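Local coordinates for protein short-chain dehydrogenase/reductase SDR (Vibrio parahaemolyticus, PDB 3GUY) that probably catalyses NAD(P)-dependent oxidation or reduction of a still unidentified substrate, as a tetrameric Rossmann-fold member of the short-chain dehydrogenase/reductase family, at residues S71-V76 / K116-Q121; Q97-N102 / E140-A145; M129-A132 / P136-Q139. The protein carries 2 engineered substitutions. All blocks are in the same frame, centred on the assembly; numbering follows the deposited sequence.

Interaction 1: residues S71-V76 / K116-Q121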
ATOM      1  N   SER D  71      35.421   2.882 -15.383  1.00 46.64           N
ATOM      2  CA  SER D  71      34.859   4.210 -15.182  1.00 45.90           C
ATOM      3  C   SER D  71      33.607   4.100 -14.318  1.00 45.45           C
ATOM      4  O   SER D  71      33.181   2.988 -13.972  1.00 45.68           O
ATOM      5  CB  SER D  71      34.529   4.849 -16.539  1.00 46.21           C
ATOM      6  OG  SER D  71      33.827   3.950 -17.365  1.00 45.17           O
ATOM      7  N   ILE D  72      33.046   5.254 -13.969  1.00 44.01           N
ATOM      8  CA  ILE D  72      31.872   5.348 -13.146  1.00 43.25           C
ATOM      9  C   ILE D  72      30.687   5.074 -14.069  1.00 42.01           C
ATOM     10  O   ILE D  72      30.538   5.725 -15.097  1.00 41.93           O
ATOM     11  CB  ILE D  72      31.731   6.752 -12.554  1.00 43.58           C
ATOM     12  CG1 ILE D  72      32.934   7.099 -11.676  1.00 44.38           C
ATOM     13  CG2 ILE D  72      30.449   6.906 -11.739  1.00 42.34           C
ATOM     14  CD1 ILE D  72      33.020   8.586 -11.410  1.00 43.70           C
ATOM     15  N   PRO D  73      29.833   4.116 -13.709  1.00 40.34           N
ATOM     16  CA  PRO D  73      28.679   3.929 -14.588  1.00 39.04           C
ATOM     17  C   PRO D  73      27.738   5.123 -14.548  1.00 37.38           C
ATOM     18  O   PRO D  73      27.662   5.826 -13.540  1.00 36.45           O
ATOM     19  CB  PRO D  73      28.005   2.678 -14.036  1.00 39.24           C
ATOM     20  CG  PRO D  73      28.527   2.493 -12.682  1.00 39.82           C
ATOM     21  CD  PRO D  73      29.878   3.132 -12.613  1.00 40.72           C
ATOM     22  N   SER D  74      27.059   5.364 -15.657  1.00 35.83           N
ATOM     23  CA  SER D  74      26.048   6.402 -15.694  1.00 34.72           C
ATOM     24  C   SER D  74      24.664   5.794 -15.387  1.00 33.44           C
ATOM     25  O   SER D  74      23.787   6.469 -14.861  1.00 31.47           O
ATOM     26  CB  SER D  74      26.033   7.047 -17.071  1.00 35.31           C
ATOM     27  OG  SER D  74      25.749   6.073 -18.057  1.00 35.36           O
ATOM     28  N   THR D  75      24.490   4.523 -15.752  1.00 32.28           N
ATOM     29  CA  THR D  75      23.293   3.763 -15.374  1.00 32.37           C
ATOM     30  C   THR D  75      23.732   2.379 -14.908  1.00 30.81           C
ATOM     31  O   THR D  75      24.722   1.815 -15.412  1.00 31.20           O
ATOM     32  CB  THR D  75      22.306   3.646 -16.577  1.00 32.80           C
ATOM     33  OG1 THR D  75      22.046   4.960 -17.090  1.00 35.14           O
ATOM     34  CG2 THR D  75      20.969   3.017 -16.171  1.00 31.12           C
ATOM     35  N   VAL D  76      23.015   1.877 -13.901  1.00 29.07           N
ATOM     36  CA  VAL D  76      23.095   0.503 -13.491  1.00 27.21           C
ATOM     37  C   VAL D  76      21.677  -0.073 -13.461  1.00 26.58           C
ATOM     38  O   VAL D  76      20.771   0.465 -12.814  1.00 25.41           O
ATOM     39  CB  VAL D  76      23.770   0.324 -12.124  1.00 28.05           C
ATOM     40  CG1 VAL D  76      23.809  -1.142 -11.820  1.00 23.58           C
ATOM     41  CG2 VAL D  76      25.191   0.986 -12.100  1.00 26.33           C
ATOM     42  N   LYS D 116      27.560   2.890  -1.560  1.00 31.32           N
ATOM     43  CA  LYS D 116      28.914   3.011  -0.995  1.00 33.10           C
ATOM     44  C   LYS D 116      29.804   3.808  -1.960  1.00 33.28           C
ATOM     45  O   LYS D 116      30.404   4.784  -1.557  1.00 34.20           O
ATOM     46  CB  LYS D 116      29.518   1.612  -0.753  1.00 33.20           C
ATOM     47  CG  LYS D 116      30.698   1.603   0.202  1.00 37.28           C
ATOM     48  CD  LYS D 116      31.094   0.166   0.628  1.00 40.33           C
ATOM     49  CE  LYS D 116      32.081   0.173   1.797  1.00 42.06           C
ATOM     50  NZ  LYS D 116      31.320   0.244   3.097  1.00 44.46           N
ATOM     51  N   ARG D 117      29.817   3.421  -3.224  1.00 33.95           N
ATOM     52  CA  ARG D 117      30.797   3.943  -4.193  1.00 34.44           C
ATOM     53  C   ARG D 117      30.315   5.201  -4.920  1.00 35.02           C
ATOM     54  O   ARG D 117      31.128   6.103  -5.205  1.00 35.67           O
ATOM     55  CB  ARG D 117      31.143   2.879  -5.227  1.00 34.68           C
ATOM     56  CG  ARG D 117      31.966   1.726  -4.711  1.00 35.33           C
ATOM     57  CD  ARG D 117      32.086   0.671  -5.809  1.00 36.45           C
ATOM     58  NE  ARG D 117      32.868  -0.477  -5.376  1.00 38.45           N
ATOM     59  CZ  ARG D 117      34.181  -0.656  -5.553  1.00 38.97           C
ATOM     60  NH1 ARG D 117      34.912   0.237  -6.202  1.00 37.86           N
ATOM     61  NH2 ARG D 117      34.757  -1.768  -5.098  1.00 37.51           N
ATOM     62  N   TYR D 118      29.018   5.293  -5.204  1.00 34.41           N
ATOM     63  CA  TYR D 118      28.531   6.271  -6.184  1.00 34.71           C
ATOM     64  C   TYR D 118      27.382   7.135  -5.722  1.00 34.73           C
ATOM     65  O   TYR D 118      26.705   7.730  -6.548  1.00 35.13           O
ATOM     66  CB  TYR D 118      28.087   5.561  -7.466  1.00 34.84           C
ATOM     67  CG  TYR D 118      29.057   4.549  -7.994  1.00 36.04           C
ATOM     68  CD1 TYR D 118      30.426   4.850  -8.133  1.00 36.33           C
ATOM     69  CD2 TYR D 118      28.608   3.290  -8.389  1.00 35.17           C
ATOM     70  CE1 TYR D 118      31.309   3.898  -8.635  1.00 37.11           C
ATOM     71  CE2 TYR D 118      29.463   2.346  -8.864  1.00 35.77           C
ATOM     72  CZ  TYR D 118      30.817   2.643  -8.998  1.00 38.27           C
ATOM     73  OH  TYR D 118      31.627   1.663  -9.488  1.00 35.09           O
ATOM     74  N   LYS D 119      27.141   7.230  -4.430  1.00 35.29           N
ATOM     75  CA  LYS D 119      25.982   8.007  -3.974  1.00 36.78           C
ATOM     76  C   LYS D 119      26.067   9.485  -4.341  1.00 37.79           C
ATOM     77  O   LYS D 119      25.042  10.126  -4.536  1.00 37.93           O
ATOM     78  CB  LYS D 119      25.708   7.831  -2.474  1.00 36.77           C
ATOM     79  CG  LYS D 119      26.836   8.197  -1.566  1.00 39.18           C
ATOM     80  CD  LYS D 119      26.430   8.173  -0.103  1.00 41.41           C
ATOM     81  CE  LYS D 119      27.627   8.366   0.841  1.00 41.71           C
ATOM     82  NZ  LYS D 119      28.627   7.263   0.768  1.00 45.32           N
ATOM     83  N   ASP D 120      27.278  10.038  -4.405  1.00 39.18           N
ATOM     84  CA  ASP D 120      27.474  11.464  -4.713  1.00 39.58           C
ATOM     85  C   ASP D 120      27.721  11.692  -6.230  1.00 39.60           C
ATOM     86  O   ASP D 120      28.046  12.806  -6.651  1.00 39.33           O
ATOM     87  CB  ASP D 120      28.631  12.029  -3.876  1.00 40.29           C
ATOM     88  CG  ASP D 120      28.268  12.236  -2.396  1.00 43.02           C
ATOM     89  OD1 ASP D 120      27.064  12.250  -2.036  1.00 46.79           O
ATOM     90  OD2 ASP D 120      29.201  12.416  -1.571  1.00 44.80           O
ATOM     91  N   GLN D 121      27.556  10.631  -7.031  1.00 39.08           N
ATOM     92  CA  GLN D 121      27.663  10.669  -8.498  1.00 38.62           C
ATOM     93  C   GLN D 121      26.259  10.614  -9.125  1.00 38.49           C
ATOM     94  O   GLN D 121      25.372   9.971  -8.589  1.00 37.18           O
ATOM     95  CB  GLN D 121      28.443   9.458  -9.019  1.00 38.79           C
ATOM     96  CG  GLN D 121      29.880   9.327  -8.512  1.00 39.79           C
ATOM     97  CD  GLN D 121      30.818  10.383  -9.085  1.00 42.27           C
ATOM     98  OE1 GLN D 121      30.587  10.942 -10.164  1.00 45.52           O
ATOM     99  NE2 GLN D 121      31.890  10.659  -8.353  1.00 44.56           N
TER
HETATM  100  O   HOH W   1      33.448   2.484 -11.309  1.00 44.95           O

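Interaction 2: residues Q97-N102 / E140-A145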
ATOM      1  N   GLN D  97      15.407 -20.835   0.145  1.00 25.50           N
ATOM      2  CA  GLN D  97      16.683 -20.202   0.412  1.00 27.02           C
ATOM      3  C   GLN D  97      17.352 -19.654  -0.856  1.00 26.56           C
ATOM      4  O   GLN D  97      17.866 -18.565  -0.821  1.00 25.45           O
ATOM      5  CB  GLN D  97      17.656 -21.137   1.166  1.00 28.27           C
ATOM      6  CG  GLN D  97      19.016 -20.456   1.532  1.00 30.92           C
ATOM      7  CD  GLN D  97      18.883 -19.104   2.249  1.00 35.63           C
ATOM      8  OE1 GLN D  97      18.010 -18.926   3.091  1.00 41.87           O
ATOM      9  NE2 GLN D  97      19.761 -18.132   1.909  1.00 39.26           N
ATOM     10  N   THR D  98      17.327 -20.415  -1.950  1.00 26.11           N
ATOM     11  CA  THR D  98      17.827 -19.953  -3.257  1.00 26.96           C
ATOM     12  C   THR D  98      17.099 -18.713  -3.761  1.00 26.32           C
ATOM     13  O   THR D  98      17.710 -17.787  -4.350  1.00 25.53           O
ATOM     14  CB  THR D  98      17.670 -21.049  -4.310  1.00 26.96           C
ATOM     15  OG1 THR D  98      18.399 -22.188  -3.872  1.00 27.93           O
ATOM     16  CG2 THR D  98      18.162 -20.585  -5.677  1.00 28.64           C
ATOM     17  N   LEU D  99      15.783 -18.700  -3.547  1.00 25.39           N
ATOM     18  CA  LEU D  99      14.971 -17.545  -3.929  1.00 25.96           C
ATOM     19  C   LEU D  99      15.431 -16.271  -3.195  1.00 24.41           C
ATOM     20  O   LEU D  99      15.515 -15.186  -3.800  1.00 24.63           O
ATOM     21  CB  LEU D  99      13.497 -17.814  -3.631  1.00 25.87           C
ATOM     22  CG  LEU D  99      12.423 -16.985  -4.303  1.00 29.01           C
ATOM     23  CD1 LEU D  99      12.550 -17.068  -5.831  1.00 26.15           C
ATOM     24  CD2 LEU D  99      11.045 -17.493  -3.760  1.00 27.07           C
ATOM     25  N   ILE D 100      15.696 -16.411  -1.892  1.00 24.30           N
ATOM     26  CA  ILE D 100      16.152 -15.314  -1.056  1.00 23.98           C
ATOM     27  C   ILE D 100      17.499 -14.797  -1.547  1.00 24.56           C
ATOM     28  O   ILE D 100      17.704 -13.592  -1.728  1.00 24.62           O
ATOM     29  CB  ILE D 100      16.260 -15.718   0.461  1.00 23.85           C
ATOM     30  CG1 ILE D 100      14.861 -15.940   1.078  1.00 26.01           C
ATOM     31  CG2 ILE D 100      16.941 -14.592   1.240  1.00 23.20           C
ATOM     32  CD1 ILE D 100      14.836 -16.606   2.427  1.00 21.95           C
ATOM     33  N   GLU D 101      18.419 -15.728  -1.797  1.00 25.83           N
ATOM     34  CA  GLU D 101      19.749 -15.376  -2.309  1.00 25.78           C
ATOM     35  C   GLU D 101      19.701 -14.666  -3.656  1.00 24.66           C
ATOM     36  O   GLU D 101      20.296 -13.590  -3.813  1.00 23.78           O
ATOM     37  CB  GLU D 101      20.615 -16.630  -2.422  1.00 26.52           C
ATOM     38  CG  GLU D 101      20.966 -17.244  -1.072  1.00 29.83           C
ATOM     39  CD  GLU D 101      21.487 -18.694  -1.181  1.00 35.29           C
ATOM     40  OE1 GLU D 101      21.526 -19.287  -2.303  1.00 40.16           O
ATOM     41  OE2 GLU D 101      21.856 -19.259  -0.126  1.00 40.19           O
ATOM     42  N   ASN D 102      18.989 -15.244  -4.614  1.00 24.72           N
ATOM     43  CA  ASN D 102      18.947 -14.708  -5.986  1.00 25.05           C
ATOM     44  C   ASN D 102      18.192 -13.380  -6.130  1.00 25.83           C
ATOM     45  O   ASN D 102      18.438 -12.636  -7.099  1.00 27.54           O
ATOM     46  CB  ASN D 102      18.289 -15.665  -6.959  1.00 24.96           C
ATOM     47  CG  ASN D 102      19.030 -16.975  -7.157  1.00 27.95           C
ATOM     48  OD1 ASN D 102      20.171 -17.151  -6.720  1.00 30.39           O
ATOM     49  ND2 ASN D 102      18.325 -17.951  -7.785  1.00 27.41           N
ATOM     50  N   GLU D 140       2.441 -17.785  -4.354  1.00 21.85           N
ATOM     51  CA  GLU D 140       3.655 -17.042  -4.626  1.00 21.11           C
ATOM     52  C   GLU D 140       4.163 -16.384  -3.357  1.00 20.68           C
ATOM     53  O   GLU D 140       4.796 -15.313  -3.400  1.00 19.47           O
ATOM     54  CB  GLU D 140       3.387 -15.988  -5.718  1.00 22.62           C
ATOM     55  CG  GLU D 140       2.760 -16.480  -6.964  1.00 23.94           C
ATOM     56  CD  GLU D 140       2.694 -15.414  -8.050  1.00 30.44           C
ATOM     57  OE1 GLU D 140       3.555 -14.472  -8.132  1.00 27.41           O
ATOM     58  OE2 GLU D 140       1.774 -15.556  -8.868  1.00 34.87           O
ATOM     59  N   SER D 141       3.894 -17.007  -2.217  1.00 20.45           N
ATOM     60  CA  SER D 141       4.056 -16.304  -0.969  1.00 20.12           C
ATOM     61  C   SER D 141       5.526 -15.867  -0.745  1.00 20.78           C
ATOM     62  O   SER D 141       5.757 -14.783  -0.269  1.00 20.02           O
ATOM     63  CB  SER D 141       3.534 -17.105   0.192  1.00 20.27           C
ATOM     64  OG  SER D 141       4.289 -18.268   0.443  1.00 21.97           O
ATOM     65  N   THR D 142       6.475 -16.752  -1.001  1.00 21.26           N
ATOM     66  CA  THR D 142       7.914 -16.440  -0.811  1.00 22.31           C
ATOM     67  C   THR D 142       8.482 -15.561  -1.925  1.00 22.07           C
ATOM     68  O   THR D 142       9.449 -14.809  -1.711  1.00 23.26           O
ATOM     69  CB  THR D 142       8.739 -17.722  -0.729  1.00 21.94           C
ATOM     70  OG1 THR D 142       8.420 -18.550  -1.878  1.00 21.56           O
ATOM     71  CG2 THR D 142       8.422 -18.470   0.603  1.00 21.32           C
ATOM     72  N   TYR D 143       7.908 -15.682  -3.119  1.00 21.49           N
ATOM     73  CA  TYR D 143       8.223 -14.771  -4.238  1.00 20.49           C
ATOM     74  C   TYR D 143       7.786 -13.369  -3.918  1.00 20.47           C
ATOM     75  O   TYR D 143       8.594 -12.460  -4.004  1.00 17.58           O
ATOM     76  CB  TYR D 143       7.575 -15.197  -5.534  1.00 21.31           C
ATOM     77  CG  TYR D 143       8.045 -14.408  -6.732  1.00 23.17           C
ATOM     78  CD1 TYR D 143       9.378 -14.469  -7.165  1.00 25.65           C
ATOM     79  CD2 TYR D 143       7.170 -13.602  -7.423  1.00 23.13           C
ATOM     80  CE1 TYR D 143       9.818 -13.733  -8.256  1.00 25.02           C
ATOM     81  CE2 TYR D 143       7.587 -12.905  -8.547  1.00 27.63           C
ATOM     82  CZ  TYR D 143       8.923 -12.969  -8.954  1.00 26.70           C
ATOM     83  OH  TYR D 143       9.359 -12.256 -10.041  1.00 30.38           O
ATOM     84  N   CYS D 144       6.540 -13.215  -3.465  1.00 19.51           N
ATOM     85  CA  CYS D 144       6.081 -11.934  -3.008  1.00 19.88           C
ATOM     86  C   CYS D 144       6.967 -11.475  -1.869  1.00 19.04           C
ATOM     87  O   CYS D 144       7.382 -10.300  -1.813  1.00 19.19           O
ATOM     88  CB  CYS D 144       4.607 -11.976  -2.545  1.00 20.24           C
ATOM     89  SG  CYS D 144       3.409 -12.175  -3.867  1.00 22.03           S
ATOM     90  N   ALA D 145       7.284 -12.379  -0.952  1.00 18.15           N
ATOM     91  CA  ALA D 145       8.098 -11.976   0.191  1.00 17.92           C
ATOM     92  C   ALA D 145       9.380 -11.278  -0.236  1.00 17.98           C
ATOM     93  O   ALA D 145       9.660 -10.144   0.229  1.00 17.20           O
ATOM     94  CB  ALA D 145       8.401 -13.163   1.087  1.00 15.00           C
TER

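Interaction 3: residues M129-A132 / P136-Q139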
ATOM      1  N   MET D 129      11.844  -5.111 -10.425  1.00 22.83           N
ATOM      2  CA  MET D 129      11.218  -5.961  -9.425  1.00 22.77           C
ATOM      3  C   MET D 129      10.175  -6.800 -10.161  1.00 22.39           C
ATOM      4  O   MET D 129      10.496  -7.530 -11.085  1.00 22.58           O
ATOM      5  CB  MET D 129      10.648  -5.110  -8.236  1.00 21.98           C
ATOM      6  CG  MET D 129      11.728  -4.623  -7.282  1.00 21.21           C
ATOM      7  SD  MET D 129      11.309  -3.320  -6.153  1.00 15.79           S
ATOM      8  CE  MET D 129      11.313  -1.998  -7.418  1.00 21.92           C
ATOM      9  N   SER D 130       8.921  -6.683  -9.782  1.00 21.94           N
ATOM     10  CA  SER D 130       7.864  -7.489 -10.371  1.00 22.35           C
ATOM     11  C   SER D 130       6.592  -6.886  -9.821  1.00 21.34           C
ATOM     12  O   SER D 130       6.624  -6.165  -8.785  1.00 21.59           O
ATOM     13  CB  SER D 130       7.979  -8.955  -9.930  1.00 22.77           C
ATOM     14  OG  SER D 130       6.703  -9.580  -9.932  1.00 23.81           O
ATOM     15  N   THR D 131       5.479  -7.122 -10.514  1.00 20.89           N
ATOM     16  CA  THR D 131       4.163  -6.753  -9.965  1.00 20.67           C
ATOM     17  C   THR D 131       3.893  -7.485  -8.649  1.00 21.23           C
ATOM     18  O   THR D 131       3.148  -6.962  -7.817  1.00 21.76           O
ATOM     19  CB  THR D 131       3.029  -6.947 -10.960  1.00 20.97           C
ATOM     20  OG1 THR D 131       3.032  -8.287 -11.458  1.00 21.27           O
ATOM     21  CG2 THR D 131       3.236  -5.966 -12.145  1.00 18.46           C
ATOM     22  N   ALA D 132       4.566  -8.611  -8.427  1.00 21.12           N
ATOM     23  CA  ALA D 132       4.478  -9.350  -7.144  1.00 21.67           C
ATOM     24  C   ALA D 132       4.993  -8.532  -5.927  1.00 20.74           C
ATOM     25  O   ALA D 132       4.759  -8.914  -4.793  1.00 20.67           O
ATOM     26  CB  ALA D 132       5.214 -10.686  -7.239  1.00 20.09           C
ATOM     27  N   PRO D 136      -0.240  -9.187  -2.841  1.00 24.01           N
ATOM     28  CA  PRO D 136      -0.005 -10.553  -2.460  1.00 22.72           C
ATOM     29  C   PRO D 136      -0.577 -11.486  -3.523  1.00 22.86           C
ATOM     30  O   PRO D 136      -1.464 -11.093  -4.269  1.00 22.27           O
ATOM     31  CB  PRO D 136      -0.760 -10.675  -1.144  1.00 22.23           C
ATOM     32  CG  PRO D 136      -1.870  -9.639  -1.274  1.00 24.47           C
ATOM     33  CD  PRO D 136      -1.339  -8.550  -2.080  1.00 22.30           C
ATOM     34  N   LYS D 137      -0.041 -12.684  -3.620  1.00 21.74           N
ATOM     35  CA  LYS D 137      -0.542 -13.679  -4.572  1.00 23.22           C
ATOM     36  C   LYS D 137      -0.514 -15.086  -3.976  1.00 23.03           C
ATOM     37  O   LYS D 137       0.526 -15.548  -3.469  1.00 22.70           O
ATOM     38  CB  LYS D 137       0.299 -13.608  -5.841  1.00 23.79           C
ATOM     39  CG  LYS D 137       0.094 -12.295  -6.640  1.00 28.66           C
ATOM     40  CD  LYS D 137       1.302 -11.870  -7.469  1.00 35.64           C
ATOM     41  CE  LYS D 137       0.900 -10.853  -8.611  1.00 38.37           C
ATOM     42  NZ  LYS D 137       2.025 -10.601  -9.578  1.00 36.75           N
ATOM     43  N   ALA D 138      -1.654 -15.772  -4.046  1.00 23.36           N
ATOM     44  CA  ALA D 138      -1.719 -17.197  -3.750  1.00 23.04           C
ATOM     45  C   ALA D 138      -0.713 -18.007  -4.562  1.00 22.82           C
ATOM     46  O   ALA D 138      -0.558 -17.834  -5.774  1.00 23.58           O
ATOM     47  CB  ALA D 138      -3.159 -17.757  -4.007  1.00 24.00           C
ATOM     48  N   GLN D 139      -0.041 -18.896  -3.866  1.00 21.30           N
ATOM     49  CA  GLN D 139       1.012 -19.751  -4.428  1.00 23.10           C
ATOM     50  C   GLN D 139       2.303 -19.017  -4.788  1.00 21.80           C
ATOM     51  O   GLN D 139       3.153 -19.543  -5.428  1.00 22.84           O
ATOM     52  CB  GLN D 139       0.491 -20.600  -5.561  1.00 22.83           C
ATOM     53  CG  GLN D 139      -0.731 -21.330  -5.161  1.00 27.12           C
ATOM     54  CD  GLN D 139      -1.009 -22.546  -6.064  1.00 31.24           C
ATOM     55  OE1 GLN D 139      -0.276 -22.823  -6.998  1.00 36.27           O
ATOM     56  NE2 GLN D 139      -2.067 -23.240  -5.774  1.00 32.53           N
TER

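Interaction 1: residues S71-V76 / K116-Q121
One water molecule joins Tyr118 OH to Ser71 O, at 2.7 Å from the phenol oxygen and an equal 2.7 Å from the carbonyl oxygen, to which it donates a hydrogen bond. The phenol thus reaches the loop leading into strand 75-78 without touching its backbone. Pro73 and Arg117 enclose the Tyr118 ring from opposite faces: Pro73 CD makes a CH-pi contact, 4.1 Å from the ring centroid and 28° off the normal, against Arg117 CB on the other side. Proline suits its place because its CD, polarised by the adjoining ring nitrogen, presents C-H bonds to the pi face. Ile72 CG2 approaches Tyr118 CD1 obliquely at 4.2 Å. The rest of Ile72 stretches outward (chi2 164°) and brings CD1 over a face of the Gln121 amide, 3.6 Å from OE1; Gln121 bends at chi2 (-70°) to meet it. A type I turn, with Gln121 N bonded to Tyr118 O, brings Tyr118 and Gln121 both toward the 71-76 segment. Phe66 of helix 59-67 also packs on Tyr118, at the end where strand 75-78 begins. Tyrosine fits this boundary well: its ring is buried among apolar groups, and its hydroxyl hydrogen-bonds to a water that links it to the loop.

Interaction 2: residues Q97-N102 / E140-A145
Leu99 reaches from helix 93-118 to the first turn of helix 141-160 and touches Thr142 and Tyr143 with different branches. Its CG stands opposite the backbone N (chi1 -161°), beside the carbonyl carbon, which directs the side chain toward helix 141-160. A chi2 of 57° leaves CD2 extended, anti to CA, so that it reaches Thr142, while CD1 turns to the Tyr143 ring. CD2 lies 3.4 Å from Thr142 OG1 and 3.8 Å from Thr142 CB, and also meets Tyr143 N, 3.7 Å away. Leu99 CD1 lies 4.3 Å from Tyr143 CD1, at the ring edge. Thr142 holds OG1 between its own N and carbonyl carbon (chi1 52°). The hydroxyl is satisfied by Gln91 OE1, so CD2 need only pack against it. Tyr143, which fits the tyrosine of the family's Tyr-x-x-x-Lys motif, is further held by Phe85, ring edge to ring face. On another side of helix 93-118, Gln97 folds at chi2 so that NE2 bonds Glu101 OE2 at 3.1 Å, from above the carboxylate plane. Ile100 packs on Ile100 of the second subunit, consistent with the family's helical dimer interface. Across the helices the contact rests on van der Waals packing, and the one hydroxyl a leucine methyl abuts is bonded elsewhere.

Interaction 3: residues M129-A132 / P136-Q139
The flat group in this contact is the peptide joining Thr131 to Ala132, and Lys137 NZ stands over one of its faces, almost directly above Ala132 N at 3.4 Å. Both nitrogens are donors, so this is proximity and not a hydrogen bond. The N-H of Ala132 is instead used by Ser130 OG, 2.8 Å from Ala132 N with an angle of 157° at the hydrogen. This is an ST turn, in which a serine hydroxyl accepts from the backbone two residues on, and it shapes the chain just after strand 124-128 of the Rossmann sheet.

The ammonium group has one bond across the contact, a weak one from Lys137 NZ to Thr131 OG1 at 3.1 Å. Two conformations bring them together. In Thr131 a chi1 of 54° sets the hydroxyl on the lysine side, and Lys137, after a first torsion of -68°, runs extended through its remaining carbons. A long, flexible residue suits this task, since it reaches back across the loop to Thr131. Its chain passes alongside Ala132, whose small methyl lets the lysine carbons lie close to the backbone. At the base of the lysine, the backbone N bonds to Ser156 OG of the second subunit, so the same residue faces its own loop and the neighbouring chain. Thr131 also packs on Thr219 and Asn221 of strand 214-222.

Ser130 follows the strand where classical members of the family carry their active-site serine, and it packs on Tyr143; a place in the active site is therefore probable. The lysine stem completes the contact through carbon alone: Lys137 CE lies 4.1 Å from Ala132 CA, and Lys137 CD is 4.1 Å from Ala132 CB.

Interactions 1 and 2 share helix 93-118 but lie on opposite sides of the chain's centre, about 28 Å apart between centres. Interaction 1, partly buried at the end of that helix, mixes ring packing with a water bridge. Interaction 2 is buried, and held by leucine methyls against a hydroxyl, a backbone nitrogen and a ring edge, with no hydrogen bond across it. Interaction 3, also partly buried, relies on one weak lysine bond and is nested in the chain loop that interaction 2 closes. Those two touch: Tyr143 CE2 meets Ala132 CB at 3.5 Å. Tyr143 OH packs on Ser130 CB, so the probable active-site tyrosine and serine are neighbours where these contacts meet, far from interaction 1.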